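Local coordinates for protein CDP-4-keto-6-deoxy-D-glucose-3-dehydrase (Yersinia pseudotuberculosis, PDB 3BB8) that probably carries out the pyridoxal 5'-phosphate-dependent C3 dehydration of CDP-4-keto-6-deoxy-D-glucose in lipopolysaccharide sugar biosynthesis, on an aspartate aminotransferase fold, at residues G131-F136 / D389-V394; I241-D246 / Y282-Y287; A378-R383 / N400-M405. The protein carries 1 engineered substitution. All blocks are in the same frame, centred on the assembly; numbering follows the deposited sequence.

Contact 1 of 3, residues G131-F136 / D389-V394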
loop_
_atom_site.group_PDB
_atom_site.type_symbol
_atom_site.label_atom_id
_atom_site.label_comp_id
_atom_site.label_asym_id
_atom_site.label_seq_id
_atom_site.Cartn_x
_atom_site.Cartn_y
_atom_site.Cartn_z
ATOM N N GLY A 131 6.467 -10.258 14.318
ATOM C CA GLY A 131 6.745 -10.933 15.573
ATOM C C GLY A 131 8.207 -11.286 15.800
ATOM O O GLY A 131 8.517 -12.085 16.676
ATOM N N LEU A 132 9.114 -10.720 15.012
ATOM C CA LEU A 132 10.523 -10.997 15.228
ATOM C C LEU A 132 11.113 -9.960 16.172
ATOM O O LEU A 132 10.470 -8.964 16.514
ATOM C CB LEU A 132 11.305 -11.020 13.918
ATOM C CG LEU A 132 11.317 -12.374 13.211
ATOM C CD1 LEU A 132 9.940 -12.663 12.644
ATOM C CD2 LEU A 132 12.341 -12.362 12.088
ATOM N N ILE A 133 12.347 -10.200 16.590
ATOM C CA ILE A 133 13.014 -9.314 17.524
ATOM C C ILE A 133 14.205 -8.613 16.893
ATOM O O ILE A 133 15.141 -9.259 16.416
ATOM C CB ILE A 133 13.479 -10.111 18.765
ATOM C CG1 ILE A 133 12.271 -10.808 19.392
ATOM C CG2 ILE A 133 14.132 -9.192 19.774
ATOM C CD1 ILE A 133 12.629 -11.937 20.315
ATOM N N PRO A 134 14.168 -7.275 16.859
ATOM C CA PRO A 134 15.260 -6.487 16.281
ATOM C C PRO A 134 16.457 -6.490 17.235
ATOM O O PRO A 134 16.291 -6.388 18.452
ATOM C CB PRO A 134 14.653 -5.090 16.148
ATOM C CG PRO A 134 13.177 -5.346 16.106
ATOM C CD PRO A 134 13.008 -6.420 17.140
ATOM N N VAL A 135 17.651 -6.630 16.676
ATOM C CA VAL A 135 18.889 -6.615 17.452
ATOM C C VAL A 135 19.766 -5.511 16.857
ATOM O O VAL A 135 20.185 -5.606 15.704
ATOM C CB VAL A 135 19.620 -7.969 17.355
ATOM C CG1 VAL A 135 20.924 -7.915 18.139
ATOM C CG2 VAL A 135 18.729 -9.071 17.907
ATOM N N PHE A 136 20.030 -4.463 17.633
ATOM C CA PHE A 136 20.826 -3.334 17.146
ATOM C C PHE A 136 22.309 -3.290 17.529
ATOM O O PHE A 136 22.705 -3.760 18.596
ATOM C CB PHE A 136 20.217 -2.003 17.613
ATOM C CG PHE A 136 18.739 -1.869 17.362
ATOM C CD1 PHE A 136 17.818 -2.319 18.304
ATOM C CD2 PHE A 136 18.269 -1.248 16.202
ATOM C CE1 PHE A 136 16.446 -2.152 18.104
ATOM C CE2 PHE A 136 16.905 -1.074 15.987
ATOM C CZ PHE A 136 15.988 -1.527 16.942
ATOM N N ASP A 389 7.609 0.090 24.381
ATOM C CA ASP A 389 7.366 -1.279 24.825
ATOM C C ASP A 389 7.791 -2.384 23.866
ATOM O O ASP A 389 7.575 -3.558 24.145
ATOM C CB ASP A 389 5.885 -1.449 25.163
ATOM C CG ASP A 389 5.499 -0.733 26.441
ATOM O OD1 ASP A 389 4.452 -0.046 26.445
ATOM O OD2 ASP A 389 6.242 -0.863 27.440
ATOM N N VAL A 390 8.389 -2.018 22.741
ATOM C CA VAL A 390 8.840 -3.005 21.768
ATOM C C VAL A 390 9.922 -3.920 22.347
ATOM O O VAL A 390 10.762 -3.488 23.128
ATOM C CB VAL A 390 9.403 -2.313 20.503
ATOM C CG1 VAL A 390 10.042 -3.340 19.578
ATOM C CG2 VAL A 390 8.292 -1.568 19.787
ATOM N N LYS A 391 9.894 -5.192 21.971
ATOM C CA LYS A 391 10.902 -6.113 22.455
ATOM C C LYS A 391 12.090 -6.092 21.506
ATOM O O LYS A 391 11.952 -6.397 20.321
ATOM C CB LYS A 391 10.356 -7.543 22.556
ATOM C CG LYS A 391 11.449 -8.557 22.891
ATOM C CD LYS A 391 10.918 -9.912 23.366
ATOM C CE LYS A 391 12.083 -10.810 23.811
ATOM N NZ LYS A 391 11.655 -12.122 24.378
ATOM N N TYR A 392 13.255 -5.730 22.030
ATOM C CA TYR A 392 14.462 -5.678 21.219
ATOM C C TYR A 392 15.716 -5.918 22.044
ATOM O O TYR A 392 15.668 -5.965 23.268
ATOM C CB TYR A 392 14.585 -4.317 20.533
ATOM C CG TYR A 392 14.742 -3.158 21.489
ATOM C CD1 TYR A 392 13.630 -2.461 21.963
ATOM C CD2 TYR A 392 16.006 -2.738 21.902
ATOM C CE1 TYR A 392 13.774 -1.370 22.820
ATOM C CE2 TYR A 392 16.160 -1.651 22.759
ATOM C CZ TYR A 392 15.044 -0.973 23.211
ATOM O OH TYR A 392 15.199 0.107 24.052
ATOM N N ARG A 393 16.839 -6.073 21.358
ATOM C CA ARG A 393 18.117 -6.265 22.023
ATOM C C ARG A 393 19.136 -5.346 21.380
ATOM O O ARG A 393 19.057 -5.053 20.186
ATOM C CB ARG A 393 18.619 -7.706 21.897
ATOM C CG ARG A 393 17.803 -8.738 22.639
ATOM C CD ARG A 393 18.631 -10.001 22.919
ATOM N NE ARG A 393 19.241 -10.582 21.721
ATOM C CZ ARG A 393 20.523 -10.453 21.385
ATOM N NH1 ARG A 393 21.353 -9.754 22.154
ATOM N NH2 ARG A 393 20.980 -11.042 20.287
ATOM N N VAL A 394 20.088 -4.887 22.185
ATOM C CA VAL A 394 21.152 -4.027 21.697
ATOM C C VAL A 394 22.485 -4.553 22.228
ATOM O O VAL A 394 22.696 -4.656 23.437
ATOM C CB VAL A 394 20.935 -2.560 22.128
ATOM C CG1 VAL A 394 20.581 -2.497 23.586
ATOM C CG2 VAL A 394 22.188 -1.744 21.853
#
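Phe136 turns the edge of its ring toward the face of Tyr392, an offset edge-to-face pair with centroids 5.8 Å apart and planes at 79°. The corner atom Phe136 CE1 does the touching, 3.7 Å from Tyr392 CB, which lies near the plane of the phenyl ring. Tyr392 takes the first torsion that sets CG between backbone N and carbonyl carbon (chi1 64°), which stands its ring up beside Phe136 at about a right angle. On the other face of the sheet Val135 and Arg393 run side by side and point the same way. Both methyls of Val135 reach the guanidinium, with CG1 over one of its faces, 3.8 Å from Arg393 NH2, while Arg393 NE goes on to a salt bridge with Glu112 on strand 112-115. The backbones pair as parallel strands: Arg393 N gives a hydrogen bond to Pro134 O at 3.0 Å and Phe136 N one to Arg393 O at 2.8 Å. Strand 393-394 thereby adds to the large mixed sheet of the aspartate aminotransferase fold, on the flank of 133-140 away from 112-115. Just ahead of strand 393-394, Lys391 crosses Ile133 obliquely; the extended lysine chain brings its CE to 3.7 Å from Ile133 CD1. Pro134 CD rests 3.4 Å from Lys391 O, and its ring packs on Thr127 and Ile128 of helix 121-129.

Contact 2 of 3, residues I241-D246 / Y282-Y287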
loop_
_atom_site.group_PDB
_atom_site.type_symbol
_atom_site.label_atom_id
_atom_site.label_comp_id
_atom_site.label_asym_id
_atom_site.label_seq_id
_atom_site.Cartn_x
_atom_site.Cartn_y
_atom_site.Cartn_z
ATOM N N ILE A 241 7.100 -13.282 -2.754
ATOM C CA ILE A 241 6.816 -11.844 -2.648
ATOM C C ILE A 241 5.514 -11.479 -3.335
ATOM O O ILE A 241 4.624 -10.876 -2.725
ATOM C CB ILE A 241 7.913 -10.969 -3.335
ATOM C CG1 ILE A 241 9.306 -11.418 -2.911
ATOM C CG2 ILE A 241 7.710 -9.482 -2.987
ATOM C CD1 ILE A 241 9.609 -11.197 -1.481
ATOM N N GLU A 242 5.433 -11.819 -4.621
ATOM C CA GLU A 242 4.262 -11.532 -5.450
ATOM C C GLU A 242 2.966 -12.042 -4.818
ATOM O O GLU A 242 1.931 -11.373 -4.872
ATOM C CB GLU A 242 4.453 -12.151 -6.837
ATOM C CG GLU A 242 3.385 -11.762 -7.858
ATOM C CD GLU A 242 3.794 -12.113 -9.283
ATOM O OE1 GLU A 242 4.166 -13.284 -9.520
ATOM O OE2 GLU A 242 3.744 -11.225 -10.165
ATOM N N SER A 243 3.034 -13.229 -4.223
ATOM C CA SER A 243 1.879 -13.829 -3.568
ATOM C C SER A 243 1.438 -12.956 -2.389
ATOM O O SER A 243 0.250 -12.661 -2.227
ATOM C CB SER A 243 2.231 -15.231 -3.076
ATOM O OG SER A 243 1.156 -15.802 -2.350
ATOM N N PHE A 244 2.398 -12.547 -1.568
ATOM C CA PHE A 244 2.102 -11.698 -0.418
ATOM C C PHE A 244 1.533 -10.349 -0.876
ATOM O O PHE A 244 0.621 -9.798 -0.255
ATOM C CB PHE A 244 3.363 -11.476 0.398
ATOM C CG PHE A 244 3.642 -12.562 1.396
ATOM C CD1 PHE A 244 2.807 -12.746 2.494
ATOM C CD2 PHE A 244 4.767 -13.376 1.263
ATOM C CE1 PHE A 244 3.085 -13.724 3.455
ATOM C CE2 PHE A 244 5.055 -14.358 2.221
ATOM C CZ PHE A 244 4.212 -14.530 3.318
ATOM N N ARG A 245 2.064 -9.832 -1.976
ATOM C CA ARG A 245 1.589 -8.564 -2.491
ATOM C C ARG A 245 0.186 -8.718 -3.059
ATOM O O ARG A 245 -0.654 -7.839 -2.908
ATOM C CB ARG A 245 2.520 -8.026 -3.590
ATOM C CG ARG A 245 2.102 -6.639 -4.077
ATOM C CD ARG A 245 2.775 -6.244 -5.391
ATOM N NE ARG A 245 2.364 -7.084 -6.511
ATOM C CZ ARG A 245 2.969 -7.096 -7.701
ATOM N NH1 ARG A 245 4.019 -6.309 -7.940
ATOM N NH2 ARG A 245 2.532 -7.909 -8.653
ATOM N N ASP A 246 -0.063 -9.850 -3.703
ATOM C CA ASP A 246 -1.354 -10.091 -4.317
ATOM C C ASP A 246 -2.364 -10.947 -3.533
ATOM O O ASP A 246 -2.778 -12.010 -3.988
ATOM C CB ASP A 246 -1.137 -10.677 -5.719
ATOM C CG ASP A 246 -0.209 -9.820 -6.585
ATOM O OD1 ASP A 246 -0.041 -8.610 -6.306
ATOM O OD2 ASP A 246 0.350 -10.355 -7.565
ATOM N N TYR A 282 -5.550 -19.416 -1.572
ATOM C CA TYR A 282 -4.545 -18.620 -0.878
ATOM C C TYR A 282 -3.458 -19.393 -0.132
ATOM O O TYR A 282 -3.726 -20.097 0.837
ATOM C CB TYR A 282 -5.291 -17.669 0.057
ATOM C CG TYR A 282 -6.305 -16.841 -0.702
ATOM C CD1 TYR A 282 -5.910 -15.711 -1.413
ATOM C CD2 TYR A 282 -7.654 -17.221 -0.756
ATOM C CE1 TYR A 282 -6.829 -14.972 -2.165
ATOM C CE2 TYR A 282 -8.576 -16.492 -1.499
ATOM C CZ TYR A 282 -8.158 -15.364 -2.201
ATOM O OH TYR A 282 -9.064 -14.626 -2.927
ATOM N N SER A 283 -2.226 -19.218 -0.588
ATOM C CA SER A 283 -1.061 -19.889 -0.016
ATOM C C SER A 283 -0.291 -19.081 1.019
ATOM O O SER A 283 0.620 -19.609 1.652
ATOM C CB SER A 283 -0.097 -20.253 -1.132
ATOM O OG SER A 283 0.281 -19.084 -1.846
ATOM N N HIS A 284 -0.625 -17.802 1.184
ATOM C CA HIS A 284 0.082 -16.973 2.166
ATOM C C HIS A 284 -0.815 -15.957 2.866
ATOM O O HIS A 284 -1.884 -15.599 2.361
ATOM C CB HIS A 284 1.234 -16.211 1.502
ATOM C CG HIS A 284 2.308 -17.091 0.933
ATOM N ND1 HIS A 284 3.184 -17.803 1.723
ATOM C CD2 HIS A 284 2.679 -17.330 -0.348
ATOM C CE1 HIS A 284 4.052 -18.436 0.954
ATOM N NE2 HIS A 284 3.767 -18.168 -0.305
ATOM N N LEU A 285 -0.367 -15.515 4.040
ATOM C CA LEU A 285 -1.057 -14.502 4.835
ATOM C C LEU A 285 -0.687 -13.205 4.109
ATOM O O LEU A 285 0.291 -12.528 4.457
ATOM C CB LEU A 285 -0.490 -14.505 6.257
ATOM C CG LEU A 285 -1.143 -13.626 7.319
ATOM C CD1 LEU A 285 -2.597 -14.033 7.496
ATOM C CD2 LEU A 285 -0.376 -13.776 8.634
ATOM N N GLY A 286 -1.467 -12.865 3.090
ATOM C CA GLY A 286 -1.153 -11.701 2.288
ATOM C C GLY A 286 -1.809 -10.367 2.566
ATOM O O GLY A 286 -2.591 -10.194 3.506
ATOM N N TYR A 287 -1.447 -9.422 1.704
ATOM C CA TYR A 287 -1.913 -8.038 1.724
ATOM C C TYR A 287 -2.352 -7.746 0.303
ATOM O O TYR A 287 -2.522 -8.647 -0.504
ATOM C CB TYR A 287 -0.752 -7.075 2.009
ATOM C CG TYR A 287 -0.020 -7.293 3.304
ATOM C CD1 TYR A 287 1.059 -8.170 3.380
ATOM C CD2 TYR A 287 -0.422 -6.631 4.463
ATOM C CE1 TYR A 287 1.721 -8.384 4.591
ATOM C CE2 TYR A 287 0.221 -6.836 5.662
ATOM C CZ TYR A 287 1.290 -7.712 5.726
ATOM O OH TYR A 287 1.902 -7.916 6.933
#
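Phe244 and His284 both hold CG anti to their own carbonyl carbon (chi1 -85° and -63°), and these torsions bring the two rings into an offset stack, with Phe244 CE2 over one face of the imidazole, toward its rim. The centroids are 4.6 Å apart and the planes are inclined by 29°. His284 CB joins in from the same residue as a CH-pi contact, 3.9 Å from the centroid of the Phe244 ring and over its face. At the phenyl edge, near the plane, Leu285 O comes to 3.2 Å from Phe244 CD1. Ser243, one residue earlier on the helix, meets the imidazole at its edge, with OG 2.9 Å from His284 CD2. That hydroxyl also bonds to Arg249 O, and it lies at a long 3.4 Å from Ser283 OG. Where helix 235-245 ends, Phe244 O accepts a nearly straight hydrogen bond from Tyr287 N at 2.9 Å, approached in the carbonyl plane. Tyr287 is also backbone-bonded to Trp247, next to Asp246, a pyridoxal phosphate-binding residue whose ligand is not bound to this chain in the model. Gly286 packs its CA against the Phe244 carbonyl, and its own oxygen is bonded by Asn125 of the second subunit, which ties the loop into the dimer. Phe244 also packs on Leu92 and Thr95 of helix 86-96. The chemistry is thus divided between an aromatic stack, where the weakly positive ring hydrogens probably favour Leu285 O, and the one backbone bond between the two segments, which fixes the loop to the last turn of the helix.

Contact 3 of 3, residues A378-R383 / N400-M405; sequences AGNLTR and NTDRIM
Arg383 reaches across to helix 399-407, its chain extended from CG to NE. Its CB lies 4.2 Å from Met405 SD, a loose approach, but CD comes to 3.4 Å from the same sulfur, and Met405 CE rests beside CD as well. NE then meets Asp402 OD1 in a salt bridge, modelled at 2.5 Å, a length too small to be trusted. At the tip, NH2 makes a weak hydrogen bond to Asp402 OD2 at 3.4 Å, and NH1 turns to Ser271 OG of the second subunit. Guanidinium and carboxylate are not coplanar: their planes stand 49° apart, although the carboxylate oxygens arrive at the edge of the guanidinium. Next to this pair, Thr401 CG2, anti to its backbone N (chi1 -59° for OG1), pushes between Gly379 O at 3.3 Å and Asn380 CB at 3.6 Å, while its OG1 bonds Asp138. Gly379, at positive phi, brings its CA to 3.9 Å from Met405 CA. With no side chain in the way, the two backbones come this close. Met405 also packs on Pro273 of the second subunit. The whole is a packing of a loop and its short 3-10 turn on a helix, in a PLP-dependent enzyme of the aspartate aminotransferase fold: segment 378-383, which follows directly on the cofactor-pocket residue Phe377, is held to helix 399-407 at the subunit interface.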
loop_
_atom_site.group_PDB
_atom_site.type_symbol
_atom_site.label_atom_id
_atom_site.label_comp_id
_atom_site.label_asym_id
_atom_site.label_seq_id
_atom_site.Cartn_x
_atom_site.Cartn_y
_atom_site.Cartn_z
ATOM N N ALA A 378 14.812 8.906 12.274
ATOM C CA ALA A 378 14.586 8.634 13.694
ATOM C C ALA A 378 15.740 8.912 14.670
ATOM O O ALA A 378 15.545 8.880 15.888
ATOM C CB ALA A 378 14.100 7.186 13.858
ATOM N N GLY A 379 16.932 9.190 14.147
ATOM C CA GLY A 379 18.067 9.444 15.021
ATOM C C GLY A 379 18.449 8.167 15.744
ATOM O O GLY A 379 19.418 7.503 15.384
ATOM N N ASN A 380 17.701 7.835 16.789
ATOM C CA ASN A 380 17.932 6.606 17.537
ATOM C C ASN A 380 16.562 5.983 17.776
ATOM O O ASN A 380 15.813 6.420 18.656
ATOM C CB ASN A 380 18.617 6.880 18.875
ATOM C CG ASN A 380 18.903 5.601 19.655
ATOM O OD1 ASN A 380 19.697 5.601 20.601
ATOM N ND2 ASN A 380 18.256 4.506 19.266
ATOM N N LEU A 381 16.246 4.966 16.981
ATOM C CA LEU A 381 14.962 4.287 17.068
ATOM C C LEU A 381 14.570 3.869 18.481
ATOM O O LEU A 381 13.425 4.063 18.878
ATOM C CB LEU A 381 14.946 3.073 16.128
ATOM C CG LEU A 381 14.761 3.442 14.654
ATOM C CD1 LEU A 381 15.119 2.276 13.767
ATOM C CD2 LEU A 381 13.323 3.896 14.422
ATOM N N THR A 382 15.510 3.323 19.243
ATOM C CA THR A 382 15.203 2.892 20.601
ATOM C C THR A 382 14.737 4.020 21.509
ATOM O O THR A 382 14.166 3.757 22.564
ATOM C CB THR A 382 16.399 2.199 21.273
ATOM O OG1 THR A 382 17.501 3.112 21.363
ATOM C CG2 THR A 382 16.812 0.978 20.484
ATOM N N ARG A 383 14.973 5.269 21.107
ATOM C CA ARG A 383 14.541 6.416 21.905
ATOM C C ARG A 383 13.275 7.066 21.357
ATOM O O ARG A 383 12.844 8.120 21.837
ATOM C CB ARG A 383 15.647 7.478 21.983
ATOM C CG ARG A 383 16.910 7.016 22.679
ATOM C CD ARG A 383 17.927 8.144 22.767
ATOM N NE ARG A 383 19.145 7.693 23.427
ATOM C CZ ARG A 383 19.275 7.543 24.740
ATOM N NH1 ARG A 383 18.258 7.822 25.544
ATOM N NH2 ARG A 383 20.420 7.097 25.246
ATOM N N ASN A 400 27.538 6.357 18.894
ATOM C CA ASN A 400 27.482 7.123 17.654
ATOM C C ASN A 400 26.054 7.421 17.224
ATOM O O ASN A 400 25.780 8.490 16.668
ATOM C CB ASN A 400 28.233 6.387 16.546
ATOM C CG ASN A 400 29.742 6.476 16.719
ATOM O OD1 ASN A 400 30.509 5.847 15.989
ATOM N ND2 ASN A 400 30.170 7.271 17.687
ATOM N N THR A 401 25.149 6.480 17.498
ATOM C CA THR A 401 23.741 6.640 17.151
ATOM C C THR A 401 23.177 7.814 17.926
ATOM O O THR A 401 22.481 8.657 17.369
ATOM C CB THR A 401 22.914 5.382 17.517
ATOM O OG1 THR A 401 23.439 4.245 16.823
ATOM C CG2 THR A 401 21.458 5.573 17.141
ATOM N N ASP A 402 23.471 7.855 19.223
ATOM C CA ASP A 402 23.001 8.950 20.067
ATOM C C ASP A 402 23.599 10.262 19.579
ATOM O O ASP A 402 22.932 11.301 19.564
ATOM C CB ASP A 402 23.407 8.723 21.528
ATOM C CG ASP A 402 22.446 7.816 22.261
ATOM O OD1 ASP A 402 21.223 8.009 22.103
ATOM O OD2 ASP A 402 22.908 6.922 23.001
ATOM N N ARG A 403 24.861 10.213 19.173
ATOM C CA ARG A 403 25.514 11.421 18.695
ATOM C C ARG A 403 24.787 11.913 17.446
ATOM O O ARG A 403 24.613 13.119 17.248
ATOM C CB ARG A 403 26.987 11.147 18.373
ATOM C CG ARG A 403 27.831 12.405 18.370
ATOM C CD ARG A 403 29.214 12.164 17.813
ATOM N NE ARG A 403 29.946 13.418 17.670
ATOM C CZ ARG A 403 30.920 13.616 16.789
ATOM N NH1 ARG A 403 31.285 12.639 15.964
ATOM N NH2 ARG A 403 31.529 14.793 16.734
ATOM N N ILE A 404 24.347 10.973 16.612
ATOM C CA ILE A 404 23.648 11.334 15.386
ATOM C C ILE A 404 22.305 11.941 15.729
ATOM O O ILE A 404 21.887 12.933 15.136
ATOM C CB ILE A 404 23.440 10.099 14.468
ATOM C CG1 ILE A 404 24.799 9.611 13.947
ATOM C CG2 ILE A 404 22.526 10.457 13.308
ATOM C CD1 ILE A 404 24.718 8.396 13.052
ATOM N N MET A 405 21.634 11.343 16.705
ATOM C CA MET A 405 20.330 11.827 17.132
ATOM C C MET A 405 20.433 13.261 17.624
ATOM O O MET A 405 19.543 14.073 17.376
ATOM C CB MET A 405 19.774 10.942 18.251
ATOM C CG MET A 405 18.444 11.425 18.820
ATOM S SD MET A 405 17.982 10.533 20.315
ATOM C CE MET A 405 19.336 11.007 21.388
#

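Overall arrangement
Contacts 1 and 3 are neighbours, their centres 15 Å apart, and they touch through Thr382, whose CG2 lies 3.5 Å from Tyr392 CE2 and 3.9 Å from Phe136 CE1. Strand 393-394 leads into helix 399-407. The segments of the two contacts alternate along the chain. Contact 2 does not touch the others; its nearest atoms are about 9 Å from contact 1 and about 18 Å from contact 3. Contacts 2 and 3 both reach the second subunit, and Tyr282 of one chain packs on Ala378 of the other. Contact 2 lies nearest a cofactor: the Tyr287 side chain is about 8 Å from a bound PLP, against about 12 Å for Gly379 and 13 Å for the Phe136 side chain.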